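Local coordinates for protein putative carboxylesterase (Lactobacillus plantarum WCFS1, PDB 3BJR) that probably hydrolyses carboxylic ester bonds, as a putative carboxylesterase of the alpha/beta-hydrolase type, at residues T48-A52 and H120-Q124; W211-D216 and V242-H248; G58-I64 and L86-T92. One frame throughout, in Å; residues are numbered along the deposited sequence.

Contact 1: residues T48-A52 and H120-Q124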
loop_
_atom_site.group_PDB
_atom_site.type_symbol
_atom_site.label_atom_id
_atom_site.label_comp_id
_atom_site.label_asym_id
_atom_site.label_seq_id
_atom_site.Cartn_x
_atom_site.Cartn_y
_atom_site.Cartn_z
ATOM N N THR A 48 8.103 13.073 31.545
ATOM C CA THR A 48 8.055 13.248 30.090
ATOM C C THR A 48 6.626 13.303 29.441
ATOM O O THR A 48 5.591 13.067 30.078
ATOM C CB THR A 48 8.942 12.212 29.370
ATOM O OG1 THR A 48 8.377 10.900 29.521
ATOM C CG2 THR A 48 10.386 12.293 29.927
ATOM N N ASN A 49 6.623 13.628 28.154
ATOM C CA ASN A 49 5.444 13.906 27.388
ATOM C C ASN A 49 5.218 12.824 26.355
ATOM O O ASN A 49 6.168 12.286 25.809
ATOM C CB ASN A 49 5.660 15.261 26.685
ATOM C CG ASN A 49 5.275 16.491 27.558
ATOM O OD1 ASN A 49 4.808 16.371 28.707
ATOM N ND2 ASN A 49 5.434 17.692 26.972
ATOM N N LEU A 50 3.959 12.541 26.052
ATOM C CA LEU A 50 3.586 11.480 25.126
ATOM C C LEU A 50 2.985 11.970 23.824
ATOM O O LEU A 50 2.380 13.015 23.786
ATOM C CB LEU A 50 2.548 10.553 25.794
ATOM C CG LEU A 50 2.947 9.774 27.054
ATOM C CD1 LEU A 50 1.757 8.986 27.511
ATOM C CD2 LEU A 50 4.145 8.866 26.774
ATOM N N PRO A 51 3.099 11.175 22.759
ATOM C CA PRO A 51 2.407 11.532 21.521
ATOM C C PRO A 51 0.910 11.413 21.758
ATOM O O PRO A 51 0.481 10.741 22.690
ATOM C CB PRO A 51 2.881 10.485 20.520
ATOM C CG PRO A 51 3.376 9.339 21.348
ATOM C CD PRO A 51 3.822 9.898 22.659
ATOM N N ALA A 52 0.123 12.093 20.957
ATOM C CA ALA A 52 -1.320 12.094 21.136
ATOM C C ALA A 52 -1.991 11.796 19.790
ATOM O O ALA A 52 -1.550 12.266 18.738
ATOM C CB ALA A 52 -1.796 13.420 21.697
ATOM N N HIS A 120 0.188 16.075 29.538
ATOM C CA HIS A 120 1.410 15.347 29.214
ATOM C C HIS A 120 1.541 14.975 27.788
ATOM O O HIS A 120 1.949 13.869 27.476
ATOM C CB HIS A 120 1.540 14.099 30.085
ATOM C CG HIS A 120 1.499 14.407 31.539
ATOM N ND1 HIS A 120 0.434 14.059 32.338
ATOM C CD2 HIS A 120 2.356 15.096 32.325
ATOM C CE1 HIS A 120 0.658 14.482 33.562
ATOM N NE2 HIS A 120 1.813 15.121 33.582
ATOM N N ILE A 121 1.162 15.909 26.928
ATOM C CA ILE A 121 1.235 15.748 25.509
ATOM C C ILE A 121 2.477 16.460 24.979
ATOM O O ILE A 121 2.780 17.578 25.325
ATOM C CB ILE A 121 -0.039 16.317 24.806
ATOM C CG1 ILE A 121 -1.295 15.517 25.206
ATOM C CG2 ILE A 121 0.122 16.360 23.297
ATOM C CD1 ILE A 121 -2.575 16.094 24.669
ATOM N N ASP A 122 3.171 15.798 24.092
ATOM C CA ASP A 122 4.255 16.383 23.383
ATOM C C ASP A 122 3.539 17.183 22.283
ATOM O O ASP A 122 2.952 16.596 21.370
ATOM C CB ASP A 122 5.117 15.287 22.804
ATOM C CG ASP A 122 6.251 15.816 21.982
ATOM O OD1 ASP A 122 6.158 16.964 21.495
ATOM O OD2 ASP A 122 7.220 15.067 21.800
ATOM N N PRO A 123 3.641 18.528 22.319
ATOM C CA PRO A 123 2.858 19.317 21.346
ATOM C C PRO A 123 3.374 19.203 19.921
ATOM O O PRO A 123 2.751 19.741 19.007
ATOM C CB PRO A 123 2.991 20.755 21.858
ATOM C CG PRO A 123 4.318 20.781 22.586
ATOM C CD PRO A 123 4.520 19.374 23.150
ATOM N N GLN A 124 4.495 18.517 19.715
ATOM C CA GLN A 124 5.000 18.268 18.360
ATOM C C GLN A 124 4.688 16.880 17.852
ATOM O O GLN A 124 5.211 16.469 16.802
ATOM C CB GLN A 124 6.498 18.496 18.325
ATOM C CG GLN A 124 6.788 19.973 18.553
ATOM C CD GLN A 124 8.226 20.234 18.860
ATOM O OE1 GLN A 124 9.121 19.650 18.244
ATOM N NE2 GLN A 124 8.463 21.114 19.835
#
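Leu50 carries both backbone hydrogen bonds of this contact. Its N donates a hydrogen bond to the O of His120, with 2.8 Å from Leu50 N to His120 O. Its O accepts from the N of Asp122, at 2.9 Å from Asp122 N to Leu50 O. Both bonds are nearly straight at the hydrogen, 171° and 172°. They flank Ile121, which forms a parallel beta bridge with Leu50. Two CA-H...O contacts support them. Ile121 CA lies 3.4 Å from Leu50 O, and Asn49 CA approaches His120 O.

Among the side chains, Asn49 lies along the other segment. Its CG stands beside its own backbone N (chi1 -86°), which lays the amide alongside the backbone of 120-122. There Asn49 OD1 is 3.6 Å from His120 CA, and CB sits against Asp122 N. The amide nitrogen comes near Ile121 O, but the angle is too poor for a hydrogen bond.

The apolar part is small. Ala52 CB meets CG2 of Ile121 at 3.9 Å, and Leu112 of helix 100-114 packs on both residues. Within 120-124, Asp122 OD1 accepts from Gln124 N at 2.9 Å, an Asx turn that shapes the corner leading to strand 125-131.

The chemistry is mainly that of the main chain. Two short, nearly straight backbone bonds hold the link, while the Asn49 amide adds contact rather than a bond.

Contact 2: residues W211-D216 and V242-H248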
loop_
_atom_site.group_PDB
_atom_site.type_symbol
_atom_site.label_atom_id
_atom_site.label_comp_id
_atom_site.label_asym_id
_atom_site.label_seq_id
_atom_site.Cartn_x
_atom_site.Cartn_y
_atom_site.Cartn_z
ATOM N N TRP A 211 -4.214 3.524 4.858
ATOM C CA TRP A 211 -4.581 2.156 4.538
ATOM C C TRP A 211 -6.057 2.098 4.200
ATOM O O TRP A 211 -6.876 2.876 4.718
ATOM C CB TRP A 211 -4.181 1.139 5.596
ATOM C CG TRP A 211 -5.130 0.891 6.677
ATOM C CD1 TRP A 211 -5.968 -0.171 6.798
ATOM C CD2 TRP A 211 -5.296 1.674 7.858
ATOM N NE1 TRP A 211 -6.686 -0.070 7.963
ATOM C CE2 TRP A 211 -6.270 1.040 8.644
ATOM C CE3 TRP A 211 -4.711 2.837 8.321
ATOM C CZ2 TRP A 211 -6.698 1.556 9.861
ATOM C CZ3 TRP A 211 -5.113 3.341 9.533
ATOM C CH2 TRP A 211 -6.105 2.706 10.287
ATOM N N THR A 212 -6.381 1.219 3.254
ATOM C CA THR A 212 -7.782 1.012 2.869
ATOM C C THR A 212 -7.932 -0.398 2.297
ATOM O O THR A 212 -6.983 -1.232 2.350
ATOM C CB THR A 212 -8.322 2.140 1.924
ATOM O OG1 THR A 212 -9.762 2.098 1.872
ATOM C CG2 THR A 212 -7.780 2.019 0.581
ATOM N N THR A 213 -9.133 -0.679 1.806
ATOM C CA THR A 213 -9.447 -1.971 1.205
ATOM C C THR A 213 -9.459 -1.887 -0.333
ATOM O O THR A 213 -9.906 -0.871 -0.919
ATOM C CB THR A 213 -10.766 -2.539 1.777
ATOM O OG1 THR A 213 -10.978 -3.837 1.225
ATOM C CG2 THR A 213 -11.978 -1.604 1.488
ATOM N N ALA A 214 -8.923 -2.930 -0.990
ATOM C CA ALA A 214 -8.833 -2.984 -2.439
ATOM C C ALA A 214 -10.096 -3.553 -3.105
ATOM O O ALA A 214 -10.387 -3.217 -4.262
ATOM C CB ALA A 214 -7.621 -3.847 -2.859
ATOM N N ASP A 215 -10.868 -4.355 -2.359
ATOM C CA ASP A 215 -11.888 -5.181 -2.976
ATOM C C ASP A 215 -13.311 -4.905 -2.524
ATOM O O ASP A 215 -14.113 -5.819 -2.401
ATOM C CB ASP A 215 -11.520 -6.670 -2.786
ATOM C CG ASP A 215 -11.512 -7.110 -1.328
ATOM O OD1 ASP A 215 -11.087 -6.327 -0.463
ATOM O OD2 ASP A 215 -11.926 -8.262 -1.048
ATOM N N ASP A 216 -13.615 -3.648 -2.248
ATOM C CA ASP A 216 -15.001 -3.287 -1.981
ATOM C C ASP A 216 -15.560 -2.960 -3.366
ATOM O O ASP A 216 -15.237 -1.915 -3.926
ATOM C CB ASP A 216 -15.119 -2.083 -1.066
ATOM C CG ASP A 216 -16.584 -1.717 -0.778
ATOM O OD1 ASP A 216 -17.476 -2.105 -1.572
ATOM O OD2 ASP A 216 -16.846 -1.055 0.228
ATOM N N VAL A 242 -2.990 -0.838 0.613
ATOM C CA VAL A 242 -4.307 -1.208 0.062
ATOM C C VAL A 242 -4.407 -2.737 0.224
ATOM O O VAL A 242 -3.783 -3.496 -0.509
ATOM C CB VAL A 242 -4.513 -0.747 -1.406
ATOM C CG1 VAL A 242 -5.973 -0.883 -1.808
ATOM C CG2 VAL A 242 -4.138 0.686 -1.569
ATOM N N PHE A 243 -5.162 -3.162 1.227
ATOM C CA PHE A 243 -5.312 -4.568 1.556
ATOM C C PHE A 243 -6.564 -5.172 0.937
ATOM O O PHE A 243 -7.557 -4.481 0.732
ATOM C CB PHE A 243 -5.555 -4.738 3.068
ATOM C CG PHE A 243 -4.399 -4.405 3.978
ATOM C CD1 PHE A 243 -3.519 -5.404 4.376
ATOM C CD2 PHE A 243 -4.277 -3.159 4.543
ATOM C CE1 PHE A 243 -2.491 -5.153 5.248
ATOM C CE2 PHE A 243 -3.274 -2.903 5.440
ATOM C CZ PHE A 243 -2.345 -3.915 5.769
ATOM N N LYS A 244 -6.543 -6.470 0.675
ATOM C CA LYS A 244 -7.765 -7.169 0.325
ATOM C C LYS A 244 -8.528 -7.438 1.672
ATOM O O LYS A 244 -8.422 -8.512 2.274
ATOM C CB LYS A 244 -7.442 -8.438 -0.393
ATOM C CG LYS A 244 -8.640 -9.200 -0.895
ATOM C CD LYS A 244 -8.219 -10.549 -1.403
ATOM C CE LYS A 244 -9.246 -11.607 -1.131
ATOM N NZ LYS A 244 -8.671 -12.957 -1.402
ATOM N N HIS A 245 -9.310 -6.455 2.095
ATOM C CA HIS A 245 -10.027 -6.448 3.383
ATOM C C HIS A 245 -11.559 -6.477 3.321
ATOM O O HIS A 245 -12.233 -6.398 4.374
ATOM C CB HIS A 245 -9.594 -5.206 4.173
ATOM C CG HIS A 245 -8.353 -5.394 4.993
ATOM N ND1 HIS A 245 -7.878 -4.407 5.834
ATOM C CD2 HIS A 245 -7.538 -6.463 5.166
ATOM C CE1 HIS A 245 -6.790 -4.842 6.439
ATOM N NE2 HIS A 245 -6.567 -6.086 6.062
ATOM N N GLY A 246 -12.096 -6.583 2.106
ATOM C CA GLY A 246 -13.530 -6.680 1.902
ATOM C C GLY A 246 -14.189 -5.326 1.857
ATOM O O GLY A 246 -13.509 -4.311 1.720
ATOM N N PRO A 247 -15.524 -5.302 1.977
ATOM C CA PRO A 247 -16.277 -4.044 1.998
ATOM C C PRO A 247 -15.820 -3.109 3.097
ATOM O O PRO A 247 -15.452 -3.583 4.160
ATOM C CB PRO A 247 -17.725 -4.496 2.261
ATOM C CG PRO A 247 -17.776 -5.945 1.850
ATOM C CD PRO A 247 -16.403 -6.490 2.113
ATOM N N HIS A 248 -15.867 -1.797 2.849
ATOM C CA HIS A 248 -15.459 -0.773 3.828
ATOM C C HIS A 248 -16.105 -0.974 5.220
ATOM O O HIS A 248 -15.420 -0.909 6.228
ATOM C CB HIS A 248 -15.738 0.657 3.312
ATOM C CG HIS A 248 -14.675 1.213 2.412
ATOM N ND1 HIS A 248 -14.547 0.852 1.087
ATOM C CD2 HIS A 248 -13.692 2.114 2.646
ATOM C CE1 HIS A 248 -13.530 1.503 0.544
ATOM N NE2 HIS A 248 -12.989 2.274 1.471
HETATM O O HOH W 1 -10.775 4.087 0.488
#
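Residues 211-213 and 242-243 run parallel as neighbouring strands, with Thr212 opposite Val242 and Thr213 opposite Phe243. Phe243 N donates to Thr212 O (2.9 Å), and Ala214 N donates to Phe243 O (2.7 Å). Beyond the strands both chains turn, and side chains take over the pairing.

Thr213 OG1 donates to Gly246 O at 2.6 Å, in the carbonyl plane and on a lone pair. The same hydroxyl accepts from His245 N. Gly246 N donates to Asp215 OD1 on its syn side, 2.8 Å away. Ala214 CB packs on Val242 CG1. Lys244 NZ makes a salt bridge to Asp281 and a hydrogen bond to Asn282, both of the second subunit.

Asp216 OD2 grips His248 twice. Asp216 CG, anti to its own backbone N (chi1 -179°), carries the carboxylate over to His248. His248 N meets Asp216 OD2 from above the carboxylate plane, 2.9 Å away and almost straight at 176°. His248 ND1 reaches Asp216 OD2 at 3.1 Å from the opposite face, with that oxygen in the imidazole plane. Asp216 OD1 is held by Ile218 N. Thr213 CG2 sits over one imidazole face, 3.7 Å from the His248 ring centroid. Elsewhere on the ring's edge, an in-plane water bridges His248 NE2 and Thr212 OG1. A leucine here removes both ring nitrogens and would probably leave Asp216 OD2 to the backbone N and the water loosely held.

Strands 208-213 and 238-243 belong to a beta-alpha-beta unit. The acid after one strand and the histidine after the next are consistent with the Asp-His pair of an alpha/beta-hydrolase catalytic triad.

Contact 3: residues G58-I64 and L86-T92; sequences GGSYTHI and LEYTLLT
The Tyr88 ring takes the CD1 methyl of Ile64 over one face. This CH-pi contact is nearly centred, with Ile64 CD1 3.5 Å from the centroid of the Tyr88 ring and 14° off its normal. Tyr61 meets Tyr88 rim to rim, neither ring lying over the other. The planes are 57° apart, and Tyr61 CD1 lies 3.8 Å from Tyr88 CE1. Val133 and Ile137 of helix 133-153 touch both tyrosines.

Tyr88 CG lies between its own backbone N and carbonyl carbon (chi1 50°), and this swings the ring across to meet Ile64 and Tyr61. Its hydroxyl is hydrogen-bonded to Pro57 O. Water 2 also donates to Tyr88 OH. The same water donates to His63 O and accepts from Tyr61 N at 2.9 Å, tying the loop's backbone to the phenol.

One direct hydrogen bond joins the two segments. Leu91 N donates to Tyr61 O at 2.9 Å, nearly along the C=O axis. Leucine side chains pack against the same loop. Leu91 CD1 touches Tyr61 CB at 3.7 Å, and Leu90 CD1 lies 3.6 Å from His63 CA. Ile64 CG1 rests between Leu90 CD2 and the CA of Glu87. Inside the loop, Gly59 O accepts from both N and OG1 of Thr62.

The 58-64 loop follows strand 50-56, and Gly58 touches the probable nucleophile elbow. A glycine-rich loop in this place is consistent with the oxyanion-hole region of an alpha/beta-hydrolase, as in relatives with this fold.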
loop_
_atom_site.group_PDB
_atom_site.type_symbol
_atom_site.label_atom_id
_atom_site.label_comp_id
_atom_site.label_asym_id
_atom_site.label_seq_id
_atom_site.Cartn_x
_atom_site.Cartn_y
_atom_site.Cartn_z
ATOM N N GLY A 58 -16.078 7.554 11.715
ATOM C CA GLY A 58 -16.991 7.517 10.617
ATOM C C GLY A 58 -18.350 7.909 11.088
ATOM O O GLY A 58 -18.499 8.589 12.116
ATOM N N GLY A 59 -19.371 7.427 10.379
ATOM C CA GLY A 59 -20.750 7.711 10.749
ATOM C C GLY A 59 -21.603 8.378 9.695
ATOM O O GLY A 59 -22.750 8.730 9.985
ATOM N N SER A 60 -21.059 8.561 8.482
ATOM C CA SER A 60 -21.802 9.139 7.331
ATOM C C SER A 60 -22.361 10.524 7.576
ATOM O O SER A 60 -23.236 10.961 6.841
ATOM C CB SER A 60 -22.961 8.213 6.886
ATOM O OG SER A 60 -22.417 6.970 6.566
ATOM N N TYR A 61 -21.838 11.208 8.601
ATOM C CA TYR A 61 -22.290 12.540 9.023
ATOM C C TYR A 61 -23.690 12.507 9.587
ATOM O O TYR A 61 -24.287 13.554 9.751
ATOM C CB TYR A 61 -22.174 13.626 7.921
ATOM C CG TYR A 61 -20.791 13.694 7.329
ATOM C CD1 TYR A 61 -19.730 14.239 8.046
ATOM C CD2 TYR A 61 -20.530 13.172 6.065
ATOM C CE1 TYR A 61 -18.416 14.238 7.504
ATOM C CE2 TYR A 61 -19.271 13.200 5.531
ATOM C CZ TYR A 61 -18.219 13.737 6.248
ATOM O OH TYR A 61 -16.977 13.723 5.679
ATOM N N THR A 62 -24.198 11.318 9.931
ATOM C CA THR A 62 -25.551 11.198 10.525
ATOM C C THR A 62 -25.519 10.942 12.045
ATOM O O THR A 62 -26.461 11.265 12.765
ATOM C CB THR A 62 -26.372 10.071 9.831
ATOM O OG1 THR A 62 -25.693 8.817 10.000
ATOM C CG2 THR A 62 -26.555 10.352 8.343
ATOM N N HIS A 63 -24.410 10.373 12.516
ATOM C CA HIS A 63 -24.234 9.996 13.905
ATOM C C HIS A 63 -22.740 9.785 14.097
ATOM O O HIS A 63 -21.984 9.748 13.121
ATOM C CB HIS A 63 -24.997 8.674 14.190
ATOM C CG HIS A 63 -24.332 7.459 13.608
ATOM N ND1 HIS A 63 -23.807 6.447 14.388
ATOM C CD2 HIS A 63 -24.072 7.111 12.326
ATOM C CE1 HIS A 63 -23.224 5.549 13.612
ATOM N NE2 HIS A 63 -23.352 5.940 12.358
ATOM N N ILE A 64 -22.293 9.688 15.345
ATOM C CA ILE A 64 -20.903 9.294 15.627
ATOM C C ILE A 64 -21.011 7.908 16.283
ATOM O O ILE A 64 -21.748 7.758 17.259
ATOM C CB ILE A 64 -20.158 10.326 16.519
ATOM C CG1 ILE A 64 -19.923 11.669 15.777
ATOM C CG2 ILE A 64 -18.802 9.788 16.979
ATOM C CD1 ILE A 64 -18.820 11.617 14.684
ATOM N N LEU A 86 -13.057 12.597 18.453
ATOM C CA LEU A 86 -13.846 13.779 18.132
ATOM C C LEU A 86 -15.242 13.438 17.662
ATOM O O LEU A 86 -15.391 12.786 16.653
ATOM C CB LEU A 86 -13.125 14.598 17.019
ATOM C CG LEU A 86 -13.795 15.898 16.545
ATOM C CD1 LEU A 86 -13.911 16.936 17.670
ATOM C CD2 LEU A 86 -13.056 16.405 15.343
ATOM N N GLU A 87 -16.254 13.888 18.400
ATOM C CA GLU A 87 -17.624 13.852 17.957
ATOM C C GLU A 87 -17.840 15.202 17.230
ATOM O O GLU A 87 -18.053 16.223 17.844
ATOM C CB GLU A 87 -18.594 13.684 19.120
ATOM C CG GLU A 87 -18.445 12.374 19.839
ATOM C CD GLU A 87 -19.447 12.230 20.965
ATOM O OE1 GLU A 87 -20.635 12.104 20.639
ATOM O OE2 GLU A 87 -19.056 12.235 22.151
ATOM N N TYR A 88 -17.684 15.181 15.919
ATOM C CA TYR A 88 -17.823 16.364 15.081
ATOM C C TYR A 88 -19.260 16.697 14.686
ATOM O O TYR A 88 -20.183 15.930 14.937
ATOM C CB TYR A 88 -16.950 16.223 13.831
ATOM C CG TYR A 88 -17.089 14.904 13.051
ATOM C CD1 TYR A 88 -18.128 14.694 12.140
ATOM C CD2 TYR A 88 -16.162 13.892 13.200
ATOM C CE1 TYR A 88 -18.229 13.504 11.435
ATOM C CE2 TYR A 88 -16.272 12.692 12.499
ATOM C CZ TYR A 88 -17.318 12.497 11.630
ATOM O OH TYR A 88 -17.419 11.330 10.928
ATOM N N THR A 89 -19.428 17.883 14.099
ATOM C CA THR A 89 -20.735 18.370 13.637
ATOM C C THR A 89 -21.349 17.417 12.630
ATOM O O THR A 89 -20.675 16.943 11.706
ATOM C CB THR A 89 -20.617 19.770 12.996
ATOM O OG1 THR A 89 -19.958 20.612 13.927
ATOM C CG2 THR A 89 -21.989 20.366 12.644
ATOM N N LEU A 90 -22.641 17.145 12.826
ATOM C CA LEU A 90 -23.379 16.228 11.981
ATOM C C LEU A 90 -24.404 16.991 11.150
ATOM O O LEU A 90 -24.630 18.174 11.358
ATOM C CB LEU A 90 -24.068 15.153 12.865
ATOM C CG LEU A 90 -23.182 14.340 13.825
ATOM C CD1 LEU A 90 -24.029 13.513 14.800
ATOM C CD2 LEU A 90 -22.248 13.513 13.074
ATOM N N LEU A 91 -25.018 16.301 10.195
ATOM C CA LEU A 91 -26.063 16.894 9.334
ATOM C C LEU A 91 -27.239 17.384 10.135
ATOM O O LEU A 91 -27.858 18.383 9.779
ATOM C CB LEU A 91 -26.520 15.895 8.280
ATOM C CG LEU A 91 -25.491 15.691 7.165
ATOM C CD1 LEU A 91 -25.558 14.282 6.515
ATOM C CD2 LEU A 91 -25.652 16.826 6.150
ATOM N N THR A 92 -27.542 16.698 11.228
ATOM C CA THR A 92 -28.619 17.126 12.132
ATOM C C THR A 92 -28.290 18.396 12.916
ATOM O O THR A 92 -29.197 19.098 13.344
ATOM C CB THR A 92 -29.017 16.003 13.115
ATOM O OG1 THR A 92 -27.834 15.312 13.541
ATOM C CG2 THR A 92 -29.989 15.006 12.434
HETATM O O HOH W 2 -20.292 10.896 11.047
#

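Overall arrangement
All three contacts reach one mixed, largely parallel sheet. Contacts 1 and 2 lie on opposite sides of the chain's centre, with their own centres 32 Å apart. Contact 3 falls within the sequence span between the two segments of contact 1, and their centres are 27 Å apart. Contact 2 comes later in the chain. The GxSxG pattern at Gly130, Ser132 and Gly134, a probable nucleophile elbow, relates contacts 2 and 3: Gly58 touches it and the His248 side chain lies near it. The centres of contacts 2 and 3 are 23 Å apart, their nearest atoms about 10 Å. A glycerol, probably from crystallisation, binds at His63 and Ile64 in contact 3.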